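Local coordinates for protein aminoglycoside 3'-phosphotransferase AphA1-IAB (Acinetobacter baumannii, PDB 4GKH) that phosphorylates kanamycin and related aminoglycosides at the 3'-hydroxyl, thereby conferring resistance to these antibiotics, at residues A[73-78]-A[140-145]; A[131-136]-A[224-229]. All blocks are in the same frame, centred on the assembly; numbering follows the deposited sequence. Where two conformers were deposited one is given.

Contact 1. Residues A[73-78]-A[140-145]; sequences LNWLTA and CPFNSD
Trp75 meets Phe142, Pro141 and Cys140 in turn from CB to tip, a worked example of a single indole serving several unlike neighbours. With CG anti to the backbone N and beside the carbonyl carbon (chi1 173°), the indole is carried toward the 140-145 loop. Its first atom, CB, lies near the plane of the Phe142 ring at that ring's edge, 3.7 Å from CE2. CG comes next, about equally far from Phe142 CE2 and Pro141 CD; CE3 also looks to the phenyl edge. The two aromatic planes stand 79° apart in an offset edge-to-face pair, the phenyl giving its edge to the indole. Over the five-membered ring sits Pro141 CD, 3.7 Å from its centroid and almost on the normal, a CH-pi contact that covers CD1, CD2, NE1 and CE2.

In this protein-kinase-like fold the contact joins helix 61-76 to the loop between helices 118-133 and 146-158. Further out along the indole, CZ2 lies 3.5 Å from Cys140 CA, and CH2 reaches both CB and SG. Cys140 SG stands over the six-membered ring, 3.6 Å from Trp75 CH2, in a sulfur-aromatic contact. The same sulfur accepts a hydrogen bond from Phe142 N (3.6 Å), two positions along the loop, which holds it over the indole. NE1 makes a weak hydrogen bond to Asn139 O, while Arg72 forms a cation-pi contact with Phe142.

Contact 2. Residues A[131-136]-A[224-229]; sequences RLHSIP and ADRYQD
The imidazole of His133 and the carboxylate of Asp229 lie nearly coplanar, their planes 21° apart, and meet at the ring's edge in a histidine-carboxylate hydrogen bond within the kinase-like fold. There NE2 donates to OD2 over 2.8 Å, almost straight at 173°, with the acceptor in the ring plane and using its anti lone pair. OD2 also accepts from His197 N and OD1 from Gly198 N, so three bonds hold the carboxylate and fix its rotation. Arg226 approaches the imidazole obliquely: its CB is 3.7 Å from His133 ND1 and its O is 3.5 Å from His133 CE1.

With CG between the backbone N and the carbonyl carbon (chi1 65°) and a further bend at chi3, the Arg226 chain leads its guanidinium to a water at the edge, 2.8 Å from NH1, which donates in turn to His133 O. Tyr252 OH bonds to both His133 ND1 and Arg226 NH1, and Arg226 NE forms a salt bridge with Asp192. Asp225 OD1 caps the following turn by accepting from Tyr227 N (2.8 Å). The contact thus joins helix 118-133 to the segment leading from strand 224-225 into helix 227-237, beside strand 193-196, whose Val194 touches both His133 and Arg226.

In the fold
The two contacts illustrate how neighbouring junctions can share a core: their centres are 12 Å apart and their segments alternate along the chain. Leu76 of contact 1 packs on Ile135 and Leu132 of contact 2, CD1 of Leu76 lying 3.9 Å from CD1 of Ile135, and Ser144 O touches Ala224 CB. Strand 193-196 is a common neighbour, meeting contact 1 through Val195 and contact 2 through Val194 and Thr196. Contact 1 lies away from the known sites. Contact 2 comes nearer: the side chain of Asp229 is about 7 Å from that of Asp199, the probable proton acceptor, and about 11 Å from bound kanamycin.

Contact 1. Residues A[73-78]-A[140-145]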
loop_
_atom_site.group_PDB
_atom_site.type_symbol
_atom_site.label_atom_id
_atom_site.label_comp_id
_atom_site.label_asym_id
_atom_site.label_seq_id
_atom_site.Cartn_x
_atom_site.Cartn_y
_atom_site.Cartn_z
ATOM N N LEU A 73 -0.344 7.272 -9.290
ATOM C CA LEU A 73 -1.770 7.642 -9.240
ATOM C C LEU A 73 -2.236 8.060 -10.623
ATOM O O LEU A 73 -3.315 7.683 -11.083
ATOM C CB LEU A 73 -2.019 8.825 -8.300
ATOM C CG LEU A 73 -2.187 8.659 -6.789
ATOM C CD1 LEU A 73 -2.113 10.031 -6.142
ATOM C CD2 LEU A 73 -3.520 8.000 -6.479
ATOM N N ASN A 74 -1.419 8.868 -11.273
ATOM C CA ASN A 74 -1.755 9.355 -12.605
ATOM C C ASN A 74 -1.950 8.202 -13.590
ATOM O O ASN A 74 -2.861 8.239 -14.420
ATOM C CB ASN A 74 -0.679 10.330 -13.084
ATOM C CG ASN A 74 -1.060 11.032 -14.369
ATOM O OD1 ASN A 74 -2.016 11.805 -14.406
ATOM N ND2 ASN A 74 -0.298 10.781 -15.428
ATOM N N TRP A 75 -1.123 7.162 -13.468
ATOM C CA TRP A 75 -1.214 6.010 -14.363
ATOM C C TRP A 75 -2.370 5.079 -14.037
ATOM O O TRP A 75 -3.181 4.726 -14.911
ATOM C CB TRP A 75 0.091 5.201 -14.378
ATOM C CG TRP A 75 -0.078 3.939 -15.153
ATOM C CD1 TRP A 75 -0.184 3.809 -16.524
ATOM C CD2 TRP A 75 -0.223 2.624 -14.617
ATOM N NE1 TRP A 75 -0.378 2.492 -16.859
ATOM C CE2 TRP A 75 -0.396 1.742 -15.711
ATOM C CE3 TRP A 75 -0.194 2.100 -13.322
ATOM C CZ2 TRP A 75 -0.551 0.369 -15.544
ATOM C CZ3 TRP A 75 -0.377 0.724 -13.156
ATOM C CH2 TRP A 75 -0.542 -0.120 -14.257
ATOM N N LEU A 76 -2.445 4.675 -12.776
ATOM C CA LEU A 76 -3.331 3.579 -12.389
ATOM C C LEU A 76 -4.815 3.966 -12.427
ATOM O O LEU A 76 -5.703 3.105 -12.508
ATOM C CB LEU A 76 -2.921 3.054 -11.011
ATOM C CG LEU A 76 -3.680 1.854 -10.437
ATOM C CD1 LEU A 76 -3.637 0.670 -11.396
ATOM C CD2 LEU A 76 -3.080 1.480 -9.086
ATOM N N THR A 77 -5.084 5.265 -12.410
ATOM C CA THR A 77 -6.459 5.750 -12.406
ATOM C C THR A 77 -7.254 5.344 -13.658
ATOM O O THR A 77 -8.490 5.289 -13.636
ATOM C CB THR A 77 -6.511 7.275 -12.214
ATOM O OG1 THR A 77 -7.876 7.704 -12.196
ATOM C CG2 THR A 77 -5.788 7.976 -13.334
ATOM N N ALA A 78 -6.543 5.035 -14.740
ATOM C CA ALA A 78 -7.194 4.536 -15.949
ATOM C C ALA A 78 -7.797 3.149 -15.725
ATOM O O ALA A 78 -8.735 2.735 -16.441
ATOM C CB ALA A 78 -6.213 4.504 -17.102
ATOM N N CYS A 140 1.892 -1.358 -18.048
ATOM C CA CYS A 140 2.490 -0.786 -16.836
ATOM C C CYS A 140 3.951 -0.359 -16.992
ATOM O O CYS A 140 4.816 -1.194 -17.252
ATOM C CB CYS A 140 2.364 -1.763 -15.660
ATOM S SG CYS A 140 2.969 -1.059 -14.085
ATOM N N PRO A 141 4.224 0.953 -16.851
ATOM C CA PRO A 141 5.571 1.483 -17.098
ATOM C C PRO A 141 6.440 1.432 -15.836
ATOM O O PRO A 141 7.570 1.960 -15.829
ATOM C CB PRO A 141 5.292 2.942 -17.483
ATOM C CG PRO A 141 4.123 3.304 -16.649
ATOM C CD PRO A 141 3.270 2.031 -16.533
ATOM N N PHE A 142 5.937 0.804 -14.781
ATOM C CA PHE A 142 6.674 0.761 -13.514
ATOM C C PHE A 142 7.221 -0.621 -13.149
ATOM O O PHE A 142 6.516 -1.644 -13.214
ATOM C CB PHE A 142 5.819 1.304 -12.356
ATOM C CG PHE A 142 5.266 2.670 -12.613
ATOM C CD1 PHE A 142 6.112 3.772 -12.677
ATOM C CD2 PHE A 142 3.903 2.858 -12.814
ATOM C CE1 PHE A 142 5.604 5.035 -12.943
ATOM C CE2 PHE A 142 3.391 4.112 -13.060
ATOM C CZ PHE A 142 4.244 5.207 -13.127
ATOM N N ASN A 143 8.480 -0.631 -12.733
ATOM C CA ASN A 143 9.160 -1.849 -12.313
ATOM C C ASN A 143 9.212 -1.906 -10.803
ATOM O O ASN A 143 9.824 -1.036 -10.183
ATOM C CB ASN A 143 10.601 -1.859 -12.860
ATOM C CG ASN A 143 11.466 -2.942 -12.225
ATOM O OD1 ASN A 143 10.996 -4.053 -11.951
ATOM N ND2 ASN A 143 12.736 -2.620 -11.980
ATOM N N SER A 144 8.580 -2.927 -10.213
ATOM C CA SER A 144 8.640 -3.147 -8.769
ATOM C C SER A 144 9.135 -4.555 -8.438
ATOM O O SER A 144 8.776 -5.116 -7.410
ATOM C CB SER A 144 7.259 -2.929 -8.134
ATOM O OG SER A 144 6.908 -1.553 -8.155
ATOM N N ASP A 145 9.965 -5.122 -9.305
ATOM C CA ASP A 145 10.335 -6.515 -9.149
ATOM C C ASP A 145 11.270 -6.759 -7.982
ATOM O O ASP A 145 11.737 -5.817 -7.317
ATOM C CB ASP A 145 10.839 -7.148 -10.462
ATOM C CG ASP A 145 12.213 -6.653 -10.899
ATOM O OD1 ASP A 145 12.954 -6.014 -10.109
ATOM O OD2 ASP A 145 12.562 -6.929 -12.076
#

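Contact 2. Residues A[131-136]-A[224-229]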
loop_
_atom_site.group_PDB
_atom_site.type_symbol
_atom_site.label_atom_id
_atom_site.label_comp_id
_atom_site.label_asym_id
_atom_site.label_seq_id
_atom_site.Cartn_x
_atom_site.Cartn_y
_atom_site.Cartn_z
ATOM N N ARG A 131 -9.035 -8.017 -9.763
ATOM C CA ARG A 131 -9.136 -6.961 -10.780
ATOM C C ARG A 131 -7.776 -6.340 -11.040
ATOM O O ARG A 131 -7.332 -6.246 -12.195
ATOM C CB ARG A 131 -10.097 -5.848 -10.353
ATOM C CG ARG A 131 -11.566 -6.166 -10.496
ATOM C CD ARG A 131 -12.414 -5.080 -9.840
ATOM N NE ARG A 131 -12.244 -3.771 -10.472
ATOM C CZ ARG A 131 -12.718 -2.633 -9.968
ATOM N NH1 ARG A 131 -12.525 -1.488 -10.608
ATOM N NH2 ARG A 131 -13.387 -2.639 -8.819
ATOM N N LEU A 132 -7.122 -5.902 -9.971
ATOM C CA LEU A 132 -5.795 -5.285 -10.094
ATOM C C LEU A 132 -4.809 -6.193 -10.810
ATOM O O LEU A 132 -4.082 -5.765 -11.722
ATOM C CB LEU A 132 -5.244 -4.937 -8.703
ATOM C CG LEU A 132 -3.887 -4.218 -8.722
ATOM C CD1 LEU A 132 -4.038 -2.835 -9.330
ATOM C CD2 LEU A 132 -3.315 -4.137 -7.304
ATOM N N HIS A 133 -4.788 -7.455 -10.400
ATOM C CA HIS A 133 -3.883 -8.419 -10.990
ATOM C C HIS A 133 -4.266 -8.877 -12.387
ATOM O O HIS A 133 -3.510 -9.610 -13.019
ATOM C CB HIS A 133 -3.681 -9.609 -10.035
ATOM C CG HIS A 133 -2.923 -9.241 -8.801
ATOM N ND1 HIS A 133 -2.570 -10.161 -7.838
ATOM C CD2 HIS A 133 -2.441 -8.047 -8.379
ATOM C CE1 HIS A 133 -1.900 -9.549 -6.875
ATOM N NE2 HIS A 133 -1.808 -8.265 -7.179
ATOM N N SER A 134 -5.421 -8.436 -12.890
ATOM C CA SER A 134 -5.830 -8.792 -14.243
ATOM C C SER A 134 -5.415 -7.732 -15.264
ATOM O O SER A 134 -5.593 -7.922 -16.467
ATOM C CB SER A 134 -7.345 -8.996 -14.324
ATOM O OG SER A 134 -8.015 -7.756 -14.210
ATOM N N ILE A 135 -4.869 -6.610 -14.792
ATOM C CA ILE A 135 -4.420 -5.579 -15.741
ATOM C C ILE A 135 -3.257 -6.152 -16.549
ATOM O O ILE A 135 -2.279 -6.619 -15.958
ATOM C CB ILE A 135 -3.941 -4.307 -15.021
ATOM C CG1 ILE A 135 -5.073 -3.675 -14.207
ATOM C CG2 ILE A 135 -3.371 -3.312 -16.040
ATOM C CD1 ILE A 135 -4.585 -2.621 -13.220
ATOM N N PRO A 136 -3.352 -6.147 -17.892
ATOM C CA PRO A 136 -2.215 -6.696 -18.648
ATOM C C PRO A 136 -0.922 -5.950 -18.323
ATOM O O PRO A 136 -0.944 -4.722 -18.320
ATOM C CB PRO A 136 -2.636 -6.492 -20.106
ATOM C CG PRO A 136 -4.160 -6.580 -20.035
ATOM C CD PRO A 136 -4.505 -5.849 -18.770
ATOM N N ALA A 224 5.372 -6.783 -10.291
ATOM C CA ALA A 224 6.027 -7.621 -9.279
ATOM C C ALA A 224 5.311 -8.973 -9.191
ATOM O O ALA A 224 4.312 -9.205 -9.880
ATOM C CB ALA A 224 6.031 -6.913 -7.932
ATOM N N ASP A 225 5.817 -9.883 -8.366
ATOM C CA ASP A 225 5.139 -11.178 -8.211
ATOM C C ASP A 225 3.790 -10.943 -7.518
ATOM O O ASP A 225 3.692 -10.071 -6.660
ATOM C CB ASP A 225 6.007 -12.146 -7.390
ATOM C CG ASP A 225 5.411 -13.536 -7.317
ATOM O OD1 ASP A 225 4.578 -13.776 -6.416
ATOM O OD2 ASP A 225 5.765 -14.379 -8.166
ATOM N N ARG A 226 2.759 -11.722 -7.863
ATOM C CA ARG A 226 1.438 -11.510 -7.243
ATOM C C ARG A 226 1.461 -11.669 -5.712
ATOM O O ARG A 226 0.640 -11.086 -5.009
ATOM C CB ARG A 226 0.355 -12.398 -7.886
ATOM C CG ARG A 226 0.536 -13.892 -7.705
ATOM C CD ARG A 226 -0.575 -14.702 -8.414
ATOM N NE ARG A 226 -0.360 -14.833 -9.853
ATOM C CZ ARG A 226 -1.179 -14.362 -10.795
ATOM N NH1 ARG A 226 -2.291 -13.723 -10.472
ATOM N NH2 ARG A 226 -0.885 -14.535 -12.076
ATOM N N TYR A 227 2.415 -12.434 -5.187
ATOM C CA TYR A 227 2.508 -12.607 -3.730
ATOM C C TYR A 227 2.967 -11.349 -2.971
ATOM O O TYR A 227 2.887 -11.292 -1.743
ATOM C CB TYR A 227 3.380 -13.821 -3.373
ATOM C CG TYR A 227 2.639 -15.141 -3.461
ATOM C CD1 TYR A 227 2.308 -15.696 -4.695
ATOM C CD2 TYR A 227 2.282 -15.838 -2.307
ATOM C CE1 TYR A 227 1.619 -16.901 -4.783
ATOM C CE2 TYR A 227 1.599 -17.044 -2.384
ATOM C CZ TYR A 227 1.276 -17.574 -3.625
ATOM O OH TYR A 227 0.606 -18.780 -3.694
ATOM N N GLN A 228 3.444 -10.333 -3.687
ATOM C CA GLN A 228 3.727 -9.056 -3.030
ATOM C C GLN A 228 2.470 -8.506 -2.366
ATOM O O GLN A 228 2.522 -7.962 -1.266
ATOM C CB GLN A 228 4.252 -8.014 -4.030
ATOM C CG GLN A 228 4.314 -6.587 -3.438
ATOM C CD GLN A 228 5.265 -6.487 -2.248
ATOM O OE1 GLN A 228 6.187 -7.292 -2.112
ATOM N NE2 GLN A 228 5.040 -5.496 -1.376
ATOM N N ASP A 229 1.334 -8.648 -3.037
ATOM C CA ASP A 229 0.078 -8.128 -2.501
ATOM C C ASP A 229 -0.594 -9.153 -1.606
ATOM O O ASP A 229 -1.130 -8.813 -0.551
ATOM C CB ASP A 229 -0.868 -7.698 -3.642
ATOM C CG ASP A 229 -0.364 -6.430 -4.380
ATOM O OD1 ASP A 229 0.400 -5.634 -3.767
ATOM O OD2 ASP A 229 -0.742 -6.242 -5.564
HETATM O O HOH W 1 -3.797 -12.630 -12.628
#